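Local atomic coordinates of malate dehydrogenase (Entamoeba histolytica, PDB entry 3I0P), a protein that probably catalyses the NAD-dependent interconversion of malate and oxaloacetate, as a member of the malate/L-lactate dehydrogenase family that binds nicotinamide-adenine-dinucleotide. Residues D181-S185 with I186-G190. Numbering follows the deposited sequence.
With NAD (nicotinamide-adenine-dinucleotide), chain B.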
ATOM      1  N   ASP A 181      -2.388  -2.641  -9.778  1.00 18.05           N
ATOM      2  CA  ASP A 181      -3.781  -2.252  -9.815  1.00 18.29           C
ATOM      3  C   ASP A 181      -4.635  -3.380  -9.277  1.00 18.27           C
ATOM      4  O   ASP A 181      -4.797  -4.402  -9.928  1.00 18.10           O
ATOM      5  CB  ASP A 181      -4.196  -1.907 -11.246  1.00 18.44           C
ATOM      6  CG  ASP A 181      -5.660  -1.540 -11.352  1.00 18.65           C
ATOM      7  OD1 ASP A 181      -6.260  -1.131 -10.328  1.00 17.18           O
ATOM      8  OD2 ASP A 181      -6.206  -1.654 -12.472  1.00 19.45           O
ATOM      9  N   GLY A 182      -5.176  -3.199  -8.080  1.00 18.39           N
ATOM     10  CA  GLY A 182      -5.929  -4.272  -7.458  1.00 18.83           C
ATOM     11  C   GLY A 182      -6.620  -3.915  -6.162  1.00 19.28           C
ATOM     12  O   GLY A 182      -6.260  -2.925  -5.495  1.00 18.99           O
ATOM     13  N   ALA A 183      -7.611  -4.736  -5.812  1.00 19.51           N
ATOM     14  CA  ALA A 183      -8.361  -4.580  -4.575  1.00 20.15           C
ATOM     15  C   ALA A 183      -7.475  -4.816  -3.364  1.00 20.57           C
ATOM     16  O   ALA A 183      -6.482  -5.537  -3.445  1.00 20.86           O
ATOM     17  CB  ALA A 183      -9.519  -5.536  -4.559  1.00 20.35           C
ATOM     18  N   THR A 184      -7.836  -4.219  -2.237  1.00 21.12           N
ATOM     19  CA  THR A 184      -7.139  -4.509  -0.985  1.00 21.79           C
ATOM     20  C   THR A 184      -7.696  -5.768  -0.309  1.00 22.38           C
ATOM     21  O   THR A 184      -7.114  -6.277   0.647  1.00 22.75           O
ATOM     22  CB  THR A 184      -7.171  -3.319  -0.034  1.00 21.72           C
ATOM     23  OG1 THR A 184      -8.487  -2.749  -0.038  1.00 22.75           O
ATOM     24  CG2 THR A 184      -6.155  -2.256  -0.469  1.00 21.17           C
ATOM     25  N   SER A 185      -8.834  -6.255  -0.801  1.00 22.96           N
ATOM     26  CA  SER A 185      -9.294  -7.614  -0.507  1.00 23.43           C
ATOM     27  C   SER A 185      -8.636  -8.582  -1.501  1.00 23.96           C
ATOM     28  O   SER A 185      -8.245  -8.172  -2.605  1.00 23.98           O
ATOM     29  CB  SER A 185     -10.817  -7.698  -0.612  1.00 23.15           C
ATOM     30  OG  SER A 185     -11.256  -7.333  -1.906  1.00 22.87           O
ATOM     31  N   ILE A 186      -8.501  -9.852  -1.121  1.00 24.39           N
ATOM     32  CA  ILE A 186      -7.906 -10.843  -2.025  1.00 25.26           C
ATOM     33  C   ILE A 186      -8.621 -10.820  -3.384  1.00 25.94           C
ATOM     34  O   ILE A 186      -7.979 -10.736  -4.429  1.00 26.11           O
ATOM     35  CB  ILE A 186      -7.903 -12.289  -1.429  1.00 25.20           C
ATOM     36  CG1 ILE A 186      -7.137 -12.321  -0.095  1.00 25.13           C
ATOM     37  CG2 ILE A 186      -7.311 -13.283  -2.442  1.00 24.87           C
ATOM     38  CD1 ILE A 186      -7.105 -13.676   0.608  1.00 24.11           C
ATOM     39  N   SER A 187      -9.951 -10.874  -3.342  1.00 26.76           N
ATOM     40  CA  SER A 187     -10.786 -10.825  -4.535  1.00 27.58           C
ATOM     41  C   SER A 187     -11.760  -9.644  -4.500  1.00 28.23           C
ATOM     42  O   SER A 187     -12.208  -9.236  -3.421  1.00 27.97           O
ATOM     43  CB  SER A 187     -11.560 -12.141  -4.688  1.00 27.73           C
ATOM     44  OG  SER A 187     -12.555 -12.054  -5.694  1.00 27.21           O
ATOM     45  N   PRO A 188     -12.058  -9.066  -5.685  1.00 29.17           N
ATOM     46  CA  PRO A 188     -13.204  -8.160  -5.860  1.00 29.98           C
ATOM     47  C   PRO A 188     -14.520  -8.927  -6.094  1.00 30.71           C
ATOM     48  O   PRO A 188     -14.499 -10.131  -6.358  1.00 30.48           O
ATOM     49  CB  PRO A 188     -12.816  -7.344  -7.100  1.00 29.91           C
ATOM     50  CG  PRO A 188     -11.903  -8.231  -7.860  1.00 29.51           C
ATOM     51  CD  PRO A 188     -11.148  -9.029  -6.848  1.00 29.04           C
ATOM     52  N   THR A 189     -15.653  -8.236  -5.978  1.00 31.78           N
ATOM     53  CA  THR A 189     -16.962  -8.869  -6.186  1.00 32.77           C
ATOM     54  C   THR A 189     -17.143  -9.300  -7.649  1.00 33.58           C
ATOM     55  O   THR A 189     -17.752 -10.333  -7.925  1.00 33.93           O
ATOM     56  CB  THR A 189     -18.122  -7.936  -5.810  1.00 32.61           C
ATOM     57  OG1 THR A 189     -18.115  -6.804  -6.686  1.00 33.33           O
ATOM     58  CG2 THR A 189     -18.005  -7.462  -4.377  1.00 31.97           C
ATOM     59  N   GLY A 190     -16.605  -8.506  -8.575  1.00 34.32           N
ATOM     60  CA  GLY A 190     -16.693  -8.779 -10.008  1.00 35.08           C
ATOM     61  C   GLY A 190     -16.130 -10.117 -10.449  1.00 35.86           C
ATOM     62  O   GLY A 190     -16.622 -10.715 -11.407  1.00 35.80           O
TER
HETATM   63  PA  NAD B 401      -5.708  -8.957  -9.516  1.00 21.42           P
HETATM   64  O1A NAD B 401      -6.161  -9.362 -10.897  1.00 22.92           O
HETATM   65  O2A NAD B 401      -5.721  -9.985  -8.430  1.00 22.83           O
HETATM   66  O5B NAD B 401      -4.219  -8.373  -9.685  1.00 23.53           O
HETATM   67  C5B NAD B 401      -3.947  -7.380 -10.691  1.00 23.70           C
HETATM   68  C4B NAD B 401      -2.590  -6.693 -10.485  1.00 24.76           C
HETATM   69  O4B NAD B 401      -1.584  -7.614 -10.043  1.00 26.17           O
HETATM   70  C3B NAD B 401      -2.042  -6.099 -11.766  1.00 24.91           C
HETATM   71  O3B NAD B 401      -1.254  -4.945 -11.429  1.00 24.87           O
HETATM   72  C2B NAD B 401      -1.156  -7.193 -12.321  1.00 25.60           C
HETATM   73  O2B NAD B 401      -0.127  -6.663 -13.157  1.00 26.47           O
HETATM   74  C1B NAD B 401      -0.576  -7.783 -11.052  1.00 26.99           C
HETATM   75  N9A NAD B 401      -0.188  -9.220 -11.146  1.00 28.08           N
HETATM   76  C8A NAD B 401      -0.995 -10.264 -11.385  1.00 27.82           C
HETATM   77  N7A NAD B 401      -0.253 -11.392 -11.355  1.00 28.28           N
HETATM   78  C5A NAD B 401       1.028 -11.047 -11.086  1.00 28.79           C
HETATM   79  C6A NAD B 401       2.225 -11.754 -10.931  1.00 29.03           C
HETATM   80  N6A NAD B 401       2.264 -13.103 -11.057  1.00 29.09           N
HETATM   81  N1A NAD B 401       3.371 -11.083 -10.663  1.00 28.84           N
HETATM   82  C2A NAD B 401       3.369  -9.749 -10.538  1.00 28.63           C
HETATM   83  N3A NAD B 401       2.236  -9.048 -10.676  1.00 29.25           N
HETATM   84  C4A NAD B 401       1.057  -9.673 -10.952  1.00 28.66           C
HETATM   85  O3  NAD B 401      -6.495  -7.624  -9.015  1.00 23.10           O
HETATM   86  PN  NAD B 401      -8.060  -7.464  -8.595  1.00 21.48           P
HETATM   87  O1N NAD B 401      -8.093  -7.121  -7.125  1.00 22.40           O
HETATM   88  O2N NAD B 401      -8.872  -8.617  -9.131  1.00 22.63           O
HETATM   89  O5D NAD B 401      -8.529  -6.160  -9.400  1.00 21.69           O
HETATM   90  C5D NAD B 401      -8.888  -6.237 -10.783  1.00 21.66           C
HETATM   91  C4D NAD B 401      -9.447  -4.899 -11.261  1.00 20.44           C
HETATM   92  O4D NAD B 401     -10.656  -4.583 -10.565  1.00 21.02           O
HETATM   93  C3D NAD B 401      -8.487  -3.745 -11.000  1.00 19.71           C
HETATM   94  O3D NAD B 401      -8.254  -3.076 -12.248  1.00 18.42           O
HETATM   95  C2D NAD B 401      -9.186  -2.859  -9.970  1.00 18.98           C
HETATM   96  O2D NAD B 401      -8.986  -1.443 -10.127  1.00 18.97           O
HETATM   97  C1D NAD B 401     -10.640  -3.195 -10.213  1.00 19.70           C
HETATM   98  N1N NAD B 401     -11.474  -2.895  -9.051  1.00 20.08           N
HETATM   99  C2N NAD B 401     -12.226  -1.773  -9.078  1.00 19.86           C
HETATM  100  C3N NAD B 401     -13.041  -1.445  -7.990  1.00 20.20           C
HETATM  101  C7N NAD B 401     -13.882  -0.200  -8.000  1.00 20.23           C
HETATM  102  O7N NAD B 401     -14.585   0.047  -7.028  1.00 20.91           O
HETATM  103  N7N NAD B 401     -13.847   0.604  -9.061  1.00 18.39           N
HETATM  104  C4N NAD B 401     -13.066  -2.294  -6.880  1.00 20.56           C
HETATM  105  C5N NAD B 401     -12.271  -3.444  -6.875  1.00 20.81           C
HETATM  106  C6N NAD B 401     -11.478  -3.726  -7.987  1.00 19.98           C
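Ser185 and Ser187 close the turn whose two legs, at Ala183 and Pro188, flank the nicotinamide-side phosphate of NAD: Ser185 OG gives its proton to Ser187 O at 2.6 Å. A chi1 of 59° turns OG toward the Ser187 carbonyl, which it meets from above the plane, 52° out of it. Serine suits the place, its short side chain bringing a donor back onto a carbonyl just two residues on. Next to this bond, Ala183 CB lies 4.5 Å from Pro188 CD, a loose apolar touch, and both residues face the cofactor. Ala183 N donates an almost straight bond (163°) to NAD O1N at 2.8 Å, while its small methyl fits beside the same oxygen. Pro188 presents its CD-CG edge to the other oxygen of that phosphate, CD standing 3.2 Å from NAD O2N, and its CB packs near the nicotinamide ring. Gly182, with no CB, lets the backbone pass close to the phosphate, its CA 3.6 Å from NAD O1N. At the strand end, Asp181 turns CG anti to its backbone N and sets its carboxylate against the diol edge of the nicotinamide ribose: OD1 accepts from NAD O2D at 2.8 Å, and OD2 from NAD O3D. A carboxylate matches such a diol, with one oxygen for each hydroxyl.

Further out, Ser187 OG binds Pro188 O at 2.8 Å, and Thr184, pointing away, ties its OG1 to the carbonyls of Asn164 and Thr163. Lys246 of the second subunit bonds to the carbonyls of Ala183, Ser185 and Ile186 and also to NAD, so the site is built at the subunit interface. The whole is a strand-loop-helix element, from strand 178-182 to helix 189-197, lining the NAD pocket of a malate/L-lactate dehydrogenase.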